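Local coordinates for protein tRNA (cytosine(38)-C(5))-methyltransferase (Schizosaccharomyces pombe, PDB 6FDF) that transfers a methyl group from S-adenosyl-L-methionine to carbon 5 of cytosine 38 in the anticodon loop of tRNA(Asp), and less well of tRNA(Glu), at residues N158-R168 against S236-R244. Residues are numbered along the deposited sequence; the frame is centred on the assembly and turned at random.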
# COMPACT_ATOMS: atom_id res chain seq x y z
N ASN A 158 -6.70 -5.91 -9.09
CA ASN A 158 -7.45 -6.82 -9.94
C ASN A 158 -7.58 -6.32 -11.38
O ASN A 158 -8.23 -6.99 -12.19
CB ASN A 158 -8.83 -7.11 -9.33
CG ASN A 158 -9.66 -5.86 -9.10
OD1 ASN A 158 -9.52 -4.86 -9.80
ND2 ASN A 158 -10.56 -5.93 -8.12
N GLN A 159 -6.96 -5.19 -11.71
CA GLN A 159 -6.77 -4.79 -13.10
C GLN A 159 -5.48 -5.34 -13.69
O GLN A 159 -5.22 -5.15 -14.88
CB GLN A 159 -6.76 -3.27 -13.22
CG GLN A 159 -8.02 -2.58 -12.76
CD GLN A 159 -7.91 -1.08 -12.84
OE1 GLN A 159 -7.19 -0.46 -12.06
NE2 GLN A 159 -8.59 -0.48 -13.81
N PHE A 160 -4.67 -6.01 -12.87
CA PHE A 160 -3.37 -6.52 -13.26
C PHE A 160 -3.28 -8.01 -12.97
O PHE A 160 -2.19 -8.53 -12.72
CB PHE A 160 -2.25 -5.76 -12.53
CG PHE A 160 -2.23 -4.28 -12.82
CD1 PHE A 160 -3.02 -3.40 -12.07
CD2 PHE A 160 -1.42 -3.75 -13.81
CE1 PHE A 160 -3.00 -2.04 -12.32
CE2 PHE A 160 -1.40 -2.38 -14.07
CZ PHE A 160 -2.19 -1.53 -13.32
N ASN A 161 -4.42 -8.71 -13.01
CA ASN A 161 -4.47 -10.16 -12.80
C ASN A 161 -3.96 -10.54 -11.42
O ASN A 161 -3.20 -11.50 -11.26
CB ASN A 161 -3.69 -10.91 -13.86
CG ASN A 161 -3.95 -12.40 -13.87
OD1 ASN A 161 -5.01 -12.87 -13.43
ND2 ASN A 161 -2.99 -13.17 -14.38
N ILE A 162 -4.37 -9.78 -10.42
CA ILE A 162 -4.06 -10.07 -9.03
C ILE A 162 -5.40 -10.18 -8.33
O ILE A 162 -6.21 -9.26 -8.40
CB ILE A 162 -3.18 -8.98 -8.39
CG1 ILE A 162 -1.86 -8.85 -9.15
CG2 ILE A 162 -2.95 -9.28 -6.91
CD1 ILE A 162 -1.14 -7.53 -8.90
N PRO A 163 -5.70 -11.30 -7.66
CA PRO A 163 -7.05 -11.53 -7.13
C PRO A 163 -7.28 -10.84 -5.79
O PRO A 163 -7.60 -11.46 -4.78
CB PRO A 163 -7.09 -13.06 -7.01
CG PRO A 163 -5.67 -13.43 -6.71
CD PRO A 163 -4.83 -12.48 -7.52
N ASN A 164 -7.11 -9.52 -5.78
CA ASN A 164 -7.40 -8.75 -4.58
C ASN A 164 -7.86 -7.35 -5.00
O ASN A 164 -7.29 -6.75 -5.91
CB ASN A 164 -6.17 -8.67 -3.66
CG ASN A 164 -6.44 -7.87 -2.39
OD1 ASN A 164 -5.73 -6.90 -2.10
ND2 ASN A 164 -7.46 -8.26 -1.64
N SER A 165 -8.88 -6.86 -4.31
CA SER A 165 -9.35 -5.49 -4.49
C SER A 165 -8.56 -4.58 -3.57
O SER A 165 -8.46 -4.84 -2.36
CB SER A 165 -10.84 -5.39 -4.19
OG SER A 165 -11.58 -6.28 -4.99
N ARG A 166 -7.99 -3.52 -4.13
CA ARG A 166 -7.34 -2.50 -3.32
C ARG A 166 -7.22 -1.23 -4.15
O ARG A 166 -6.12 -0.85 -4.57
CB ARG A 166 -5.97 -3.00 -2.83
CG ARG A 166 -5.35 -2.18 -1.69
CD ARG A 166 -4.08 -2.85 -1.16
NE ARG A 166 -3.54 -2.16 0.01
CZ ARG A 166 -4.05 -2.28 1.24
NH1 ARG A 166 -5.09 -3.07 1.45
NH2 ARG A 166 -3.50 -1.62 2.25
N SER A 167 -8.35 -0.58 -4.41
CA SER A 167 -8.35 0.61 -5.25
C SER A 167 -7.63 1.74 -4.53
O SER A 167 -7.91 2.03 -3.36
CB SER A 167 -9.78 1.03 -5.60
OG SER A 167 -10.40 0.03 -6.40
N ARG A 168 -6.69 2.36 -5.22
CA ARG A 168 -5.90 3.45 -4.66
C ARG A 168 -5.71 4.53 -5.70
O ARG A 168 -5.68 4.26 -6.90
CB ARG A 168 -4.52 2.95 -4.19
CG ARG A 168 -4.59 1.96 -3.04
CD ARG A 168 -5.13 2.67 -1.81
NE ARG A 168 -4.98 1.89 -0.59
CZ ARG A 168 -5.97 1.20 -0.01
NH1 ARG A 168 -5.74 0.54 1.12
NH2 ARG A 168 -7.17 1.17 -0.57
N SER A 236 -11.42 -18.82 -6.17
CA SER A 236 -11.93 -17.48 -6.40
C SER A 236 -10.89 -16.62 -7.13
O SER A 236 -9.68 -16.76 -6.94
CB SER A 236 -12.30 -16.81 -5.08
OG SER A 236 -13.34 -17.53 -4.43
N SER A 237 -11.39 -15.71 -7.96
CA SER A 237 -10.54 -14.80 -8.71
C SER A 237 -10.42 -13.42 -8.07
O SER A 237 -9.81 -12.52 -8.66
CB SER A 237 -11.05 -14.66 -10.15
OG SER A 237 -12.38 -14.19 -10.17
N SER A 238 -10.99 -13.22 -6.88
CA SER A 238 -10.76 -11.98 -6.16
C SER A 238 -11.07 -12.19 -4.68
O SER A 238 -11.62 -13.21 -4.27
CB SER A 238 -11.60 -10.82 -6.72
OG SER A 238 -11.12 -9.57 -6.23
N CYS A 239 -10.71 -11.18 -3.89
CA CYS A 239 -11.09 -11.10 -2.49
C CYS A 239 -11.09 -9.62 -2.11
O CYS A 239 -10.60 -8.77 -2.86
CB CYS A 239 -10.15 -11.91 -1.59
SG CYS A 239 -8.40 -11.42 -1.56
N CYS A 240 -11.65 -9.33 -0.94
CA CYS A 240 -11.93 -7.95 -0.59
C CYS A 240 -10.69 -7.26 -0.03
O CYS A 240 -9.66 -7.87 0.26
CB CYS A 240 -13.09 -7.88 0.40
SG CYS A 240 -14.70 -8.25 -0.36
N CYS A 241 -10.82 -5.94 0.11
CA CYS A 241 -9.70 -5.13 0.56
C CYS A 241 -9.35 -5.44 2.01
O CYS A 241 -10.24 -5.48 2.87
CB CYS A 241 -10.05 -3.66 0.38
SG CYS A 241 -8.72 -2.54 0.76
N PHE A 242 -8.07 -5.65 2.28
CA PHE A 242 -7.59 -5.85 3.65
C PHE A 242 -7.36 -4.52 4.34
O PHE A 242 -6.80 -3.59 3.75
CB PHE A 242 -6.28 -6.64 3.65
CG PHE A 242 -6.41 -8.06 3.19
CD1 PHE A 242 -7.01 -9.02 3.99
CD2 PHE A 242 -5.92 -8.45 1.94
CE1 PHE A 242 -7.13 -10.34 3.56
CE2 PHE A 242 -6.03 -9.75 1.51
CZ PHE A 242 -6.64 -10.70 2.32
N THR A 243 -7.77 -4.43 5.60
CA THR A 243 -7.55 -3.22 6.40
C THR A 243 -6.93 -3.58 7.75
O THR A 243 -6.78 -4.75 8.10
CB THR A 243 -8.85 -2.45 6.65
OG1 THR A 243 -9.61 -3.12 7.67
CG2 THR A 243 -9.68 -2.33 5.38
N ARG A 244 -6.62 -2.52 8.51
CA ARG A 244 -6.13 -2.66 9.88
C ARG A 244 -7.10 -3.40 10.79
O ARG A 244 -6.67 -3.95 11.81
CB ARG A 244 -5.87 -1.26 10.44
CG ARG A 244 -5.24 -1.22 11.81
CD ARG A 244 -4.82 0.19 12.15
NE ARG A 244 -4.22 0.27 13.48
CZ ARG A 244 -3.46 1.28 13.88
NH1 ARG A 244 -2.96 1.27 15.10
NH2 ARG A 244 -3.19 2.28 13.05
O HOH W 1 -6.37 -5.25 -0.15
O HOH W 2 -7.15 -0.82 3.39
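The carbonyl oxygen of Phe-242 is gripped by Arg-166 NH1 at 2.9 Å and by a water. NH1 reaches it on a lone pair, with Phe-242 O close to the guanidinium plane and an N-H...O angle of 158°. The water passes the link on to Arg-168 NH1. A second water, at the edge of the Arg-166 guanidinium, accepts from Arg-166 NH1 and Phe-242 N and donates to Asn-164 OD1. With CG anti to the backbone N (chi1 -165°) and the chain extended to NE, Arg-166 runs alongside Cys-241, whose SG lies 3.7 Å from NH1. Its NH2 bonds to the carbonyls of Gly-313 and Ser-315. Arg-168 NH1 sits over one face of the Arg-166 guanidinium, 3.2 Å above the plane, the two groups inclined by about 47°.

Ser-165 N donates to Cys-239 O at 3.0 Å, nearly straight. Asn-164 ND2 makes two weak bonds, to Cys-240 O and to Cys-239 SG. Pro-163 sets CB 3.2 Å from Ser-237 O.

A leucine in place of Arg-166 would probably cost the Phe-242 carbonyl its direct side-chain donor and leave the Gly-313 and Ser-315 carbonyls without NH2.

The contact joins the loop between strands 148-155 and 168-175 of the large Rossmann-like sheet to the loop between strands 231-232 and 256-258. Residues 164-168 fit motif VIII of C5-methyltransferases and 241-243 the Cys-Phe-Thr of Dnmt2 enzymes, consistent with a join between catalytic and target-recognition parts. Where no strand pairing links the loops, side-chain N-H groups and ordered waters satisfy backbone polar groups.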